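Local coordinates for protein phosphoribosylamine--glycine ligase (Thermotoga maritima, PDB 1VKZ) that catalyses the ATP-dependent joining of glycine to 5-phosphoribosylamine, the step of de novo purine biosynthesis that yields glycinamide ribonucleotide, at residues Ala265-Gly273 against Glu285-Glu294. Numbering follows the deposited sequence.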
loop_
_atom_site.group_PDB
_atom_site.type_symbol
_atom_site.label_atom_id
_atom_site.label_comp_id
_atom_site.label_asym_id
_atom_site.label_seq_id
_atom_site.Cartn_x
_atom_site.Cartn_y
_atom_site.Cartn_z
ATOM N N ALA A 265 4.823 -19.898 6.696
ATOM C CA ALA A 265 5.996 -19.027 6.681
ATOM C C ALA A 265 5.706 -17.844 5.803
ATOM O O ALA A 265 5.286 -17.997 4.682
ATOM C CB ALA A 265 7.225 -19.756 6.162
ATOM N N TYR A 266 5.941 -16.649 6.324
ATOM C CA TYR A 266 5.661 -15.419 5.596
ATOM C C TYR A 266 6.841 -15.108 4.725
ATOM O O TYR A 266 7.961 -15.025 5.206
ATOM C CB TYR A 266 5.433 -14.270 6.543
ATOM C CG TYR A 266 4.813 -13.090 5.890
ATOM C CD1 TYR A 266 5.536 -12.266 5.022
ATOM C CD2 TYR A 266 3.511 -12.738 6.169
ATOM C CE1 TYR A 266 4.943 -11.136 4.434
ATOM C CE2 TYR A 266 2.929 -11.632 5.586
ATOM C CZ TYR A 266 3.651 -10.853 4.723
ATOM O OH TYR A 266 3.030 -9.786 4.171
ATOM N N ARG A 267 6.560 -14.948 3.436
ATOM C CA ARG A 267 7.549 -14.579 2.443
ATOM C C ARG A 267 6.959 -13.398 1.738
ATOM O O ARG A 267 5.808 -13.459 1.321
ATOM C CB ARG A 267 7.718 -15.718 1.437
ATOM C CG ARG A 267 7.835 -17.120 2.058
ATOM C CD ARG A 267 8.639 -18.097 1.214
ATOM N NE ARG A 267 10.015 -17.605 1.136
ATOM C CZ ARG A 267 10.645 -17.206 0.043
ATOM N NH1 ARG A 267 10.091 -17.255 -1.163
ATOM N NH2 ARG A 267 11.871 -16.763 0.161
ATOM N N GLY A 268 7.730 -12.331 1.588
ATOM C CA GLY A 268 7.269 -11.180 0.820
ATOM C C GLY A 268 7.405 -9.865 1.533
ATOM O O GLY A 268 8.391 -9.608 2.180
ATOM N N PHE A 269 6.405 -9.019 1.392
ATOM C CA PHE A 269 6.419 -7.708 1.996
ATOM C C PHE A 269 5.303 -7.685 3.014
ATOM O O PHE A 269 4.195 -8.175 2.745
ATOM C CB PHE A 269 6.159 -6.615 0.940
ATOM C CG PHE A 269 7.072 -6.676 -0.217
ATOM C CD1 PHE A 269 8.317 -6.138 -0.138
ATOM C CD2 PHE A 269 6.703 -7.311 -1.373
ATOM C CE1 PHE A 269 9.145 -6.197 -1.174
ATOM C CE2 PHE A 269 7.541 -7.389 -2.397
ATOM C CZ PHE A 269 8.770 -6.826 -2.307
ATOM N N LEU A 270 5.563 -7.067 4.156
ATOM C CA LEU A 270 4.541 -6.943 5.200
ATOM C C LEU A 270 4.431 -5.498 5.596
ATOM O O LEU A 270 5.402 -4.875 5.998
ATOM C CB LEU A 270 4.894 -7.796 6.417
ATOM C CG LEU A 270 3.959 -7.596 7.624
ATOM C CD1 LEU A 270 2.468 -7.835 7.253
ATOM C CD2 LEU A 270 4.384 -8.485 8.747
ATOM N N TYR A 271 3.212 -4.985 5.542
ATOM C CA TYR A 271 2.914 -3.591 5.872
ATOM C C TYR A 271 2.073 -3.580 7.152
ATOM O O TYR A 271 1.109 -4.365 7.279
ATOM C CB TYR A 271 2.194 -2.934 4.691
ATOM C CG TYR A 271 1.531 -1.622 4.945
ATOM C CD1 TYR A 271 0.393 -1.533 5.732
ATOM C CD2 TYR A 271 1.985 -0.469 4.329
ATOM C CE1 TYR A 271 -0.237 -0.323 5.931
ATOM C CE2 TYR A 271 1.377 0.756 4.535
ATOM C CZ TYR A 271 0.268 0.818 5.326
ATOM O OH TYR A 271 -0.339 2.033 5.549
ATOM N N LEU A 272 2.476 -2.729 8.107
ATOM C CA LEU A 272 1.726 -2.453 9.305
ATOM C C LEU A 272 1.224 -1.039 9.239
ATOM O O LEU A 272 2.002 -0.114 9.123
ATOM C CB LEU A 272 2.631 -2.585 10.529
ATOM C CG LEU A 272 3.420 -3.859 10.759
ATOM C CD1 LEU A 272 4.030 -3.867 12.141
ATOM C CD2 LEU A 272 2.570 -5.054 10.559
ATOM N N GLY A 273 -0.076 -0.842 9.297
ATOM C CA GLY A 273 -0.624 0.496 9.499
ATOM C C GLY A 273 -0.747 0.654 10.984
ATOM O O GLY A 273 -1.430 -0.156 11.628
ATOM N N GLU A 285 -4.039 -2.327 11.084
ATOM C CA GLU A 285 -4.286 -3.295 10.041
ATOM C C GLU A 285 -2.983 -3.791 9.477
ATOM O O GLU A 285 -1.948 -3.163 9.598
ATOM C CB GLU A 285 -5.150 -2.728 8.908
ATOM C CG GLU A 285 -4.431 -1.741 8.036
ATOM C CD GLU A 285 -5.330 -1.047 7.035
ATOM O OE1 GLU A 285 -6.591 -1.084 7.159
ATOM O OE2 GLU A 285 -4.739 -0.449 6.113
ATOM N N TYR A 286 -3.070 -4.953 8.865
ATOM C CA TYR A 286 -1.986 -5.604 8.140
ATOM C C TYR A 286 -2.297 -5.482 6.643
ATOM O O TYR A 286 -3.431 -5.665 6.219
ATOM C CB TYR A 286 -1.972 -7.085 8.500
ATOM C CG TYR A 286 -1.445 -7.462 9.864
ATOM C CD1 TYR A 286 -0.187 -7.063 10.284
ATOM C CD2 TYR A 286 -2.189 -8.265 10.712
ATOM C CE1 TYR A 286 0.281 -7.418 11.539
ATOM C CE2 TYR A 286 -1.722 -8.636 11.940
ATOM C CZ TYR A 286 -0.497 -8.207 12.346
ATOM O OH TYR A 286 -0.023 -8.604 13.554
ATOM N N ASN A 287 -1.289 -5.138 5.856
ATOM C CA ASN A 287 -1.341 -5.350 4.420
ATOM C C ASN A 287 -0.169 -6.234 4.048
ATOM O O ASN A 287 0.858 -6.230 4.702
ATOM C CB ASN A 287 -1.331 -4.013 3.670
ATOM C CG ASN A 287 -2.591 -3.177 3.937
ATOM O OD1 ASN A 287 -3.517 -3.602 4.677
ATOM N ND2 ASN A 287 -2.649 -1.990 3.323
ATOM N N VAL A 288 -0.359 -7.050 3.033
ATOM C CA VAL A 288 0.655 -8.059 2.654
ATOM C C VAL A 288 1.345 -7.666 1.379
ATOM O O VAL A 288 1.695 -8.507 0.578
ATOM C CB VAL A 288 0.052 -9.467 2.505
ATOM C CG1 VAL A 288 -0.417 -9.971 3.888
ATOM C CG2 VAL A 288 -1.064 -9.471 1.493
ATOM N N ARG A 289 1.521 -6.376 1.195
ATOM C CA ARG A 289 2.304 -5.856 0.124
ATOM C C ARG A 289 2.637 -4.408 0.489
ATOM O O ARG A 289 2.143 -3.890 1.480
ATOM C CB ARG A 289 1.537 -5.953 -1.184
ATOM C CG ARG A 289 0.063 -5.596 -1.085
ATOM C CD ARG A 289 -0.212 -4.158 -0.693
ATOM N NE ARG A 289 -1.640 -3.867 -0.563
ATOM C CZ ARG A 289 -2.147 -2.658 -0.302
ATOM N NH1 ARG A 289 -1.351 -1.601 -0.148
ATOM N NH2 ARG A 289 -3.461 -2.506 -0.201
ATOM N N LEU A 290 3.450 -3.748 -0.313
ATOM C CA LEU A 290 3.906 -2.412 0.034
ATOM C C LEU A 290 2.860 -1.460 -0.424
ATOM O O LEU A 290 2.113 -1.799 -1.336
ATOM C CB LEU A 290 5.191 -2.108 -0.705
ATOM C CG LEU A 290 6.328 -3.064 -0.394
ATOM C CD1 LEU A 290 7.436 -2.793 -1.380
ATOM C CD2 LEU A 290 6.753 -2.874 1.062
ATOM N N GLY A 291 2.837 -0.270 0.179
ATOM C CA GLY A 291 1.912 0.805 -0.211
ATOM C C GLY A 291 2.215 1.552 -1.526
ATOM O O GLY A 291 3.300 1.416 -2.108
ATOM N N ASP A 292 1.215 2.303 -1.996
ATOM C CA ASP A 292 1.270 3.134 -3.207
ATOM C C ASP A 292 0.587 4.425 -2.790
ATOM O O ASP A 292 -0.604 4.416 -2.571
ATOM C CB ASP A 292 0.473 2.485 -4.333
ATOM C CG ASP A 292 0.884 2.952 -5.748
ATOM O OD1 ASP A 292 1.372 4.064 -5.974
ATOM O OD2 ASP A 292 0.729 2.225 -6.738
ATOM N N PRO A 293 1.300 5.546 -2.677
ATOM C CA PRO A 293 2.602 5.759 -3.268
ATOM C C PRO A 293 3.819 5.640 -2.355
ATOM O O PRO A 293 4.831 6.265 -2.648
ATOM C CB PRO A 293 2.472 7.180 -3.743
ATOM C CG PRO A 293 1.530 7.829 -2.769
ATOM C CD PRO A 293 0.837 6.758 -1.990
ATOM N N GLU A 294 3.772 4.846 -1.289
ATOM C CA GLU A 294 4.977 4.722 -0.445
ATOM C C GLU A 294 6.138 4.028 -1.154
ATOM O O GLU A 294 7.280 4.354 -0.942
ATOM C CB GLU A 294 4.691 3.967 0.850
ATOM C CG GLU A 294 3.831 4.720 1.853
ATOM C CD GLU A 294 2.404 4.244 1.858
ATOM O OE1 GLU A 294 1.866 4.011 0.760
ATOM O OE2 GLU A 294 1.832 4.117 2.955
HETATM O O HOH W 1 4.302 -9.727 0.096
#
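Y271 and N287 form an antiparallel hydrogen-bonded pair where strands 269-273 and 285-287 run antiparallel at 156°. Y271 N donates to N287 O at 2.8 Å, and N287 N donates to Y271 O at 2.9 Å. G273 N adds a bond to E285 O at 3.0 Å. Beyond N287 a water bridges the two segments, accepting from F269 N and donating to V288 O.

The ring of Y271 lies alongside the N287 side chain, its plane 17° from the amide, with Y271 CD1 3.7 Å from N287 CB. CG of Y271 is anti to its backbone N (chi1 166°), which leans the ring toward G273 and alongside N287. At the ring's edge, E294 OE2 lies in the ring plane, 3.7 Å from Y271 CE2, with the carboxylate turned nearly perpendicular. An alanine in place of Y271 would probably open a gap beside N287 and take away the ring edge that E294 OE2 rests against. On the Y271 side, L290 sets CD1 over one face of the F269 ring, a CH-pi contact.

On the other face of the sheet, L272 CD2 meets the edge of the Y286 ring, 3.4 Å from Y286 CD1. Y286 OH is hydrogen-bonded to T255 OG1 of helix 242-261. Y266 brings its hydroxyl against V288 CA and CB.

The pair is a beta hairpin, strands 269-277 and 280-287, within the ATP-grasp domain. E285 and N287, on the same face as Y271, are predicted ligands of magnesium. E285 is also salt-bridged to K107, and Y271 touches S198 of the predicted ATP site. This is consistent with a hairpin lining the metal-nucleotide site, as in ATP-grasp enzymes.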